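Long-range contacts in thiol-disulfide oxidoreductase (Bacteroides thetaiotaomicron, PDB 3FW2), which probably acts as a thiol-disulfide oxidoreductase of the TlpA-like family, the chain here being the C-terminal thioredoxin-like domain of a longer protein: residues Y61-K66 against K142-V147; N120-S125 against K132-E137. All blocks are in the same frame, centred on the assembly; numbering follows the deposited sequence.

Contact 1: Y61-K66 against K142-V147; sequences YKKYKK and KIENIV
Tyr64 and Val147 mark the nearest approach of the two backbones, their CA atoms 9.0 Å apart, so residues 61-66 and 142-147 meet mainly through side chains. The first segment is the last part of helix 48-64 with the chain leaving it; the second is a length of helix 136-149 that runs on past Val147. Tyr64 reaches across the gap, its CG anti to the carbonyl carbon (chi1 -61°), and most of the contact gathers round its ring. Over one face sits the CG2 methyl of Ile143, 3.8 Å from the ring centroid and 18° off the normal, a CH-pi contact over the face, displaced toward the CE2 side of the rim. The CG of Lys63 lies against the opposite face, so the phenol is held between its own neighbour and the other helix. Val147 comes in obliquely, its CG2 3.5 Å from Tyr64 CE1. In a thioredoxin fold helices flank a central sheet, and here two of them lie on the same side of it: Ile70, on strand 70-76, touches Tyr64, Ile143 and Val147 alike and forms the floor beneath their meeting. Toward the outside the contact turns polar. The phenol oxygen rests on the aliphatic part of Glu144, with Tyr64 OH 3.3 Å from Glu144 CG. The extended chain of Lys63, with CG anti to the backbone N (chi1 -175°), runs out past the ring and brings NZ to 3.9 Å from Glu144 OE2, a long salt bridge, the two side chains meeting at about a right angle.

Contact 2: N120-S125 against K132-E137; sequences NILLSS and KNLRGE
The side-chain amide of Asn120 is turned toward the backbone of Asn133 and Leu134 and bonds both the N-H and, less certainly, the carbonyl of Leu134, much as a backbone amide might, accepting with one atom and donating with the other. Its OD1 takes the N-H of Leu134 at 3.0 Å, the donor tilted 16° from the carbonyl plane. On the other branch, ND2 lies 2.9 Å from Leu134 O in a nearly straight bond (172°), though the placing of this nitrogen is less certain. The amide gets there because CG stands between the backbone N and the carbonyl carbon (chi1 68°). Asn133 in turn grips Asn120: its OD1 receives Asn120 N at 3.1 Å, while its own backbone N donates to Asn120 O at 2.9 Å. The Asn133 side chain thus bonds the main chain of Asn120, and that of Asn120 the main chain of Leu134. These bonds fall where the final beta hairpin of the thioredoxin-like sheet comes apart: Ile121 and Lys132 form an antiparallel non-hydrogen-bonded pair, after which Asn133, with positive phi, turns the chain toward helix 136-149. An alanine in place of Asn120 would probably leave Leu134 N and O without their side-chain partners and allow this connection more freedom to move. Beside the polar cluster, Ile121 and Lys132 run side by side in the same direction on one face of the sheet, Ile121 CG1 3.9 Å from Lys132 CG, before the lysine bends off and NZ bonds to Ser5 O. Leu122 and Leu134 meet loosely, CD2 of the former 4.3 Å from CD1 of the latter, and Lys142 of the helix packs against both.

Overall arrangement
Helix 136-149 ties the two contacts together: contact 2 leads into its start, while contact 1 uses its later turns against the end of helix 48-64. Along the chain the order is 61-66, 120-125, 132-137 and 142-147, so the short hairpin closure of contact 2 falls within the much longer span bridged by contact 1. Their centres are about 12 Å apart, and they touch directly where Leu122 of strand 119-123 packs on Lys142, Ile143 and Ile146. Both belong to the one thioredoxin-like domain; together they set the last helix against the central sheet and beside helix 48-64.

Contact 1: Y61-K66 against K142-V147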
loop_
_atom_site.group_PDB
_atom_site.type_symbol
_atom_site.label_atom_id
_atom_site.label_comp_id
_atom_site.label_asym_id
_atom_site.label_seq_id
_atom_site.Cartn_x
_atom_site.Cartn_y
_atom_site.Cartn_z
ATOM N N TYR A 61 23.867 4.448 0.733
ATOM C CA TYR A 61 24.122 5.463 -0.298
ATOM C C TYR A 61 25.370 6.235 0.109
ATOM O O TYR A 61 26.226 6.538 -0.745
ATOM C CB TYR A 61 22.905 6.398 -0.402
ATOM C CG TYR A 61 23.125 7.578 -1.327
ATOM C CD1 TYR A 61 23.207 7.391 -2.686
ATOM C CD2 TYR A 61 23.238 8.859 -0.831
ATOM C CE1 TYR A 61 23.396 8.464 -3.561
ATOM C CE2 TYR A 61 23.440 9.957 -1.713
ATOM C CZ TYR A 61 23.506 9.716 -3.074
ATOM O OH TYR A 61 23.724 10.749 -3.991
ATOM N N LYS A 62 25.480 6.555 1.394
ATOM C CA LYS A 62 26.628 7.355 1.844
ATOM C C LYS A 62 27.918 6.605 1.544
ATOM O O LYS A 62 28.906 7.220 1.113
ATOM C CB LYS A 62 26.513 7.720 3.323
ATOM C CG LYS A 62 27.631 8.594 3.837
ATOM C CD LYS A 62 27.197 9.461 5.026
ATOM C CE LYS A 62 28.335 9.676 6.010
ATOM N NZ LYS A 62 28.002 10.601 7.157
ATOM N N LYS A 63 27.907 5.289 1.731
ATOM C CA LYS A 63 29.090 4.464 1.530
ATOM C C LYS A 63 29.346 4.152 0.056
ATOM O O LYS A 63 30.511 4.045 -0.354
ATOM C CB LYS A 63 28.931 3.152 2.319
ATOM C CG LYS A 63 30.148 2.254 2.291
ATOM C CD LYS A 63 30.092 1.161 3.348
ATOM C CE LYS A 63 31.481 0.521 3.459
ATOM N NZ LYS A 63 31.415 -0.857 4.038
ATOM N N TYR A 64 28.293 4.022 -0.757
ATOM C CA TYR A 64 28.440 3.494 -2.116
ATOM C C TYR A 64 28.034 4.408 -3.244
ATOM O O TYR A 64 27.826 3.934 -4.378
ATOM C CB TYR A 64 27.693 2.163 -2.264
ATOM C CG TYR A 64 28.192 1.070 -1.361
ATOM C CD1 TYR A 64 29.373 0.402 -1.645
ATOM C CD2 TYR A 64 27.503 0.708 -0.210
ATOM C CE1 TYR A 64 29.841 -0.610 -0.811
ATOM C CE2 TYR A 64 27.978 -0.301 0.638
ATOM C CZ TYR A 64 29.143 -0.965 0.318
ATOM O OH TYR A 64 29.628 -1.990 1.115
ATOM N N LYS A 65 27.916 5.708 -2.969
ATOM C CA LYS A 65 27.394 6.626 -3.968
ATOM C C LYS A 65 28.282 6.803 -5.204
ATOM O O LYS A 65 27.798 7.213 -6.264
ATOM C CB LYS A 65 27.074 7.997 -3.360
ATOM C CG LYS A 65 28.193 8.655 -2.593
ATOM C CD LYS A 65 27.819 10.106 -2.250
ATOM C CE LYS A 65 26.887 10.168 -1.054
ATOM N NZ LYS A 65 26.343 11.564 -0.812
ATOM N N LYS A 66 29.553 6.502 -5.086
ATOM C CA LYS A 66 30.440 6.693 -6.207
ATOM C C LYS A 66 31.121 5.377 -6.498
ATOM O O LYS A 66 32.330 5.292 -6.499
ATOM C CB LYS A 66 31.416 7.841 -5.857
ATOM C CG LYS A 66 32.316 8.262 -6.974
ATOM C CD LYS A 66 32.604 9.811 -6.942
ATOM C CE LYS A 66 33.368 10.243 -5.709
ATOM N NZ LYS A 66 33.728 11.740 -5.744
ATOM N N LYS A 142 25.336 -8.408 1.644
ATOM C CA LYS A 142 25.100 -8.716 0.239
ATOM C C LYS A 142 25.699 -7.633 -0.664
ATOM O O LYS A 142 26.352 -7.970 -1.685
ATOM C CB LYS A 142 23.641 -8.867 -0.060
ATOM C CG LYS A 142 23.391 -9.418 -1.466
ATOM C CD LYS A 142 23.751 -10.920 -1.578
ATOM C CE LYS A 142 23.068 -11.545 -2.801
ATOM N NZ LYS A 142 23.512 -12.947 -3.077
ATOM N N ILE A 143 25.539 -6.365 -0.274
ATOM C CA ILE A 143 26.120 -5.249 -1.035
ATOM C C ILE A 143 27.639 -5.301 -0.961
ATOM O O ILE A 143 28.338 -5.218 -1.998
ATOM C CB ILE A 143 25.628 -3.863 -0.598
ATOM C CG1 ILE A 143 24.093 -3.763 -0.667
ATOM C CG2 ILE A 143 26.325 -2.738 -1.421
ATOM C CD1 ILE A 143 23.448 -4.183 -1.953
ATOM N N GLU A 144 28.173 -5.494 0.228
ATOM C CA GLU A 144 29.622 -5.710 0.332
ATOM C C GLU A 144 30.114 -6.811 -0.601
ATOM O O GLU A 144 31.164 -6.633 -1.263
ATOM C CB GLU A 144 30.047 -6.041 1.755
ATOM C CG GLU A 144 29.933 -4.900 2.677
ATOM C CD GLU A 144 30.142 -5.283 4.153
ATOM O OE1 GLU A 144 30.437 -6.481 4.442
ATOM O OE2 GLU A 144 29.969 -4.385 5.027
ATOM N N ASN A 145 29.416 -7.947 -0.656
ATOM C CA ASN A 145 29.805 -9.048 -1.557
ATOM C C ASN A 145 29.798 -8.696 -3.045
ATOM O O ASN A 145 30.726 -9.057 -3.801
ATOM C CB ASN A 145 28.962 -10.294 -1.353
ATOM C CG ASN A 145 29.229 -10.974 -0.011
ATOM O OD1 ASN A 145 30.218 -10.684 0.680
ATOM N ND2 ASN A 145 28.349 -11.911 0.352
ATOM N N ILE A 146 28.771 -7.969 -3.462
ATOM C CA ILE A 146 28.667 -7.486 -4.833
ATOM C C ILE A 146 29.836 -6.602 -5.180
ATOM O O ILE A 146 30.432 -6.773 -6.237
ATOM C CB ILE A 146 27.352 -6.731 -5.043
ATOM C CG1 ILE A 146 26.200 -7.731 -5.092
ATOM C CG2 ILE A 146 27.370 -5.925 -6.365
ATOM C CD1 ILE A 146 24.831 -7.055 -4.947
ATOM N N VAL A 147 30.141 -5.650 -4.298
ATOM C CA VAL A 147 31.284 -4.744 -4.484
ATOM C C VAL A 147 32.610 -5.521 -4.548
ATOM O O VAL A 147 33.462 -5.250 -5.391
ATOM C CB VAL A 147 31.303 -3.658 -3.376
ATOM C CG1 VAL A 147 32.566 -2.839 -3.449
ATOM C CG2 VAL A 147 30.067 -2.747 -3.552
#

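Contact 2: N120-S125 against K132-E137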
loop_
_atom_site.group_PDB
_atom_site.type_symbol
_atom_site.label_atom_id
_atom_site.label_comp_id
_atom_site.label_asym_id
_atom_site.label_seq_id
_atom_site.Cartn_x
_atom_site.Cartn_y
_atom_site.Cartn_z
ATOM N N ASN A 120 12.094 -4.055 -0.909
ATOM C CA ASN A 120 13.209 -3.862 -1.827
ATOM C C ASN A 120 13.520 -5.125 -2.645
ATOM O O ASN A 120 12.982 -6.224 -2.400
ATOM C CB ASN A 120 14.436 -3.287 -1.122
ATOM C CG ASN A 120 15.049 -4.237 -0.155
ATOM O OD1 ASN A 120 15.233 -5.397 -0.484
ATOM N ND2 ASN A 120 15.426 -3.733 1.042
ATOM N N ILE A 121 14.338 -4.946 -3.662
ATOM C CA ILE A 121 14.731 -6.033 -4.528
ATOM C C ILE A 121 16.100 -5.705 -5.059
ATOM O O ILE A 121 16.394 -4.538 -5.336
ATOM C CB ILE A 121 13.693 -6.310 -5.645
ATOM C CG1 ILE A 121 14.055 -7.596 -6.405
ATOM C CG2 ILE A 121 13.631 -5.176 -6.656
ATOM C CD1 ILE A 121 12.927 -8.176 -7.271
ATOM N N LEU A 122 16.933 -6.721 -5.203
ATOM C CA LEU A 122 18.330 -6.558 -5.635
ATOM C C LEU A 122 18.525 -7.328 -6.910
ATOM O O LEU A 122 18.215 -8.497 -6.943
ATOM C CB LEU A 122 19.261 -7.073 -4.557
ATOM C CG LEU A 122 20.774 -7.032 -4.785
ATOM C CD1 LEU A 122 21.257 -5.545 -4.967
ATOM C CD2 LEU A 122 21.489 -7.680 -3.608
ATOM N N LEU A 123 19.019 -6.628 -7.930
ATOM C CA LEU A 123 19.268 -7.198 -9.240
ATOM C C LEU A 123 20.738 -7.281 -9.524
ATOM O O LEU A 123 21.485 -6.354 -9.238
ATOM C CB LEU A 123 18.641 -6.333 -10.303
ATOM C CG LEU A 123 17.175 -5.914 -10.146
ATOM C CD1 LEU A 123 16.601 -5.143 -11.407
ATOM C CD2 LEU A 123 16.376 -7.213 -9.873
ATOM N N SER A 124 21.142 -8.356 -10.197
ATOM C CA SER A 124 22.492 -8.399 -10.761
ATOM C C SER A 124 22.583 -7.443 -11.972
ATOM O O SER A 124 21.551 -6.938 -12.467
ATOM C CB SER A 124 22.828 -9.869 -11.109
ATOM O OG SER A 124 22.187 -10.215 -12.307
ATOM N N SER A 125 23.789 -7.185 -12.488
ATOM C CA SER A 125 23.916 -6.271 -13.666
ATOM C C SER A 125 23.240 -6.815 -14.913
ATOM O O SER A 125 22.868 -6.034 -15.786
ATOM C CB SER A 125 25.357 -5.924 -13.984
ATOM O OG SER A 125 26.074 -7.098 -14.366
ATOM N N LYS A 132 15.271 -10.366 -2.296
ATOM C CA LYS A 132 14.194 -9.444 -2.012
ATOM C C LYS A 132 14.123 -9.165 -0.523
ATOM O O LYS A 132 14.348 -10.081 0.320
ATOM C CB LYS A 132 12.858 -10.026 -2.459
ATOM C CG LYS A 132 12.736 -10.256 -3.944
ATOM C CD LYS A 132 11.633 -11.241 -4.333
ATOM C CE LYS A 132 10.275 -10.673 -4.081
ATOM N NZ LYS A 132 9.249 -11.112 -5.161
ATOM N N ASN A 133 13.703 -7.956 -0.203
ATOM C CA ASN A 133 13.343 -7.551 1.150
ATOM C C ASN A 133 14.500 -7.789 2.136
ATOM O O ASN A 133 14.322 -8.295 3.222
ATOM C CB ASN A 133 12.032 -8.185 1.585
ATOM C CG ASN A 133 10.878 -7.733 0.702
ATOM O OD1 ASN A 133 10.822 -6.532 0.365
ATOM N ND2 ASN A 133 10.065 -8.692 0.191
ATOM N N LEU A 134 15.695 -7.422 1.709
ATOM C CA LEU A 134 16.889 -7.555 2.548
ATOM C C LEU A 134 16.976 -6.391 3.480
ATOM O O LEU A 134 16.624 -5.282 3.153
ATOM C CB LEU A 134 18.171 -7.633 1.724
ATOM C CG LEU A 134 18.350 -8.822 0.837
ATOM C CD1 LEU A 134 19.719 -8.614 0.193
ATOM C CD2 LEU A 134 18.241 -10.127 1.591
ATOM N N ARG A 135 17.426 -6.658 4.702
ATOM C CA ARG A 135 17.516 -5.657 5.731
ATOM C C ARG A 135 18.750 -5.884 6.590
ATOM O O ARG A 135 19.300 -6.959 6.599
ATOM C CB ARG A 135 16.287 -5.734 6.629
ATOM C CG ARG A 135 14.919 -5.651 5.898
ATOM C CD ARG A 135 13.735 -5.718 6.859
ATOM N NE ARG A 135 14.147 -6.073 8.220
ATOM C CZ ARG A 135 14.240 -7.309 8.713
ATOM N NH1 ARG A 135 13.951 -8.396 7.980
ATOM N NH2 ARG A 135 14.641 -7.460 9.964
ATOM N N GLY A 136 19.114 -4.849 7.319
ATOM C CA GLY A 136 20.091 -4.920 8.395
ATOM C C GLY A 136 21.411 -5.458 7.918
ATOM O O GLY A 136 21.864 -5.129 6.805
ATOM N N GLU A 137 22.015 -6.312 8.743
ATOM C CA GLU A 137 23.334 -6.885 8.415
ATOM C C GLU A 137 23.325 -7.705 7.155
ATOM O O GLU A 137 24.311 -7.713 6.452
ATOM C CB GLU A 137 23.928 -7.708 9.559
ATOM C CG GLU A 137 24.145 -6.943 10.858
ATOM C CD GLU A 137 25.070 -5.741 10.696
ATOM O OE1 GLU A 137 26.219 -5.935 10.241
ATOM O OE2 GLU A 137 24.641 -4.601 10.983
#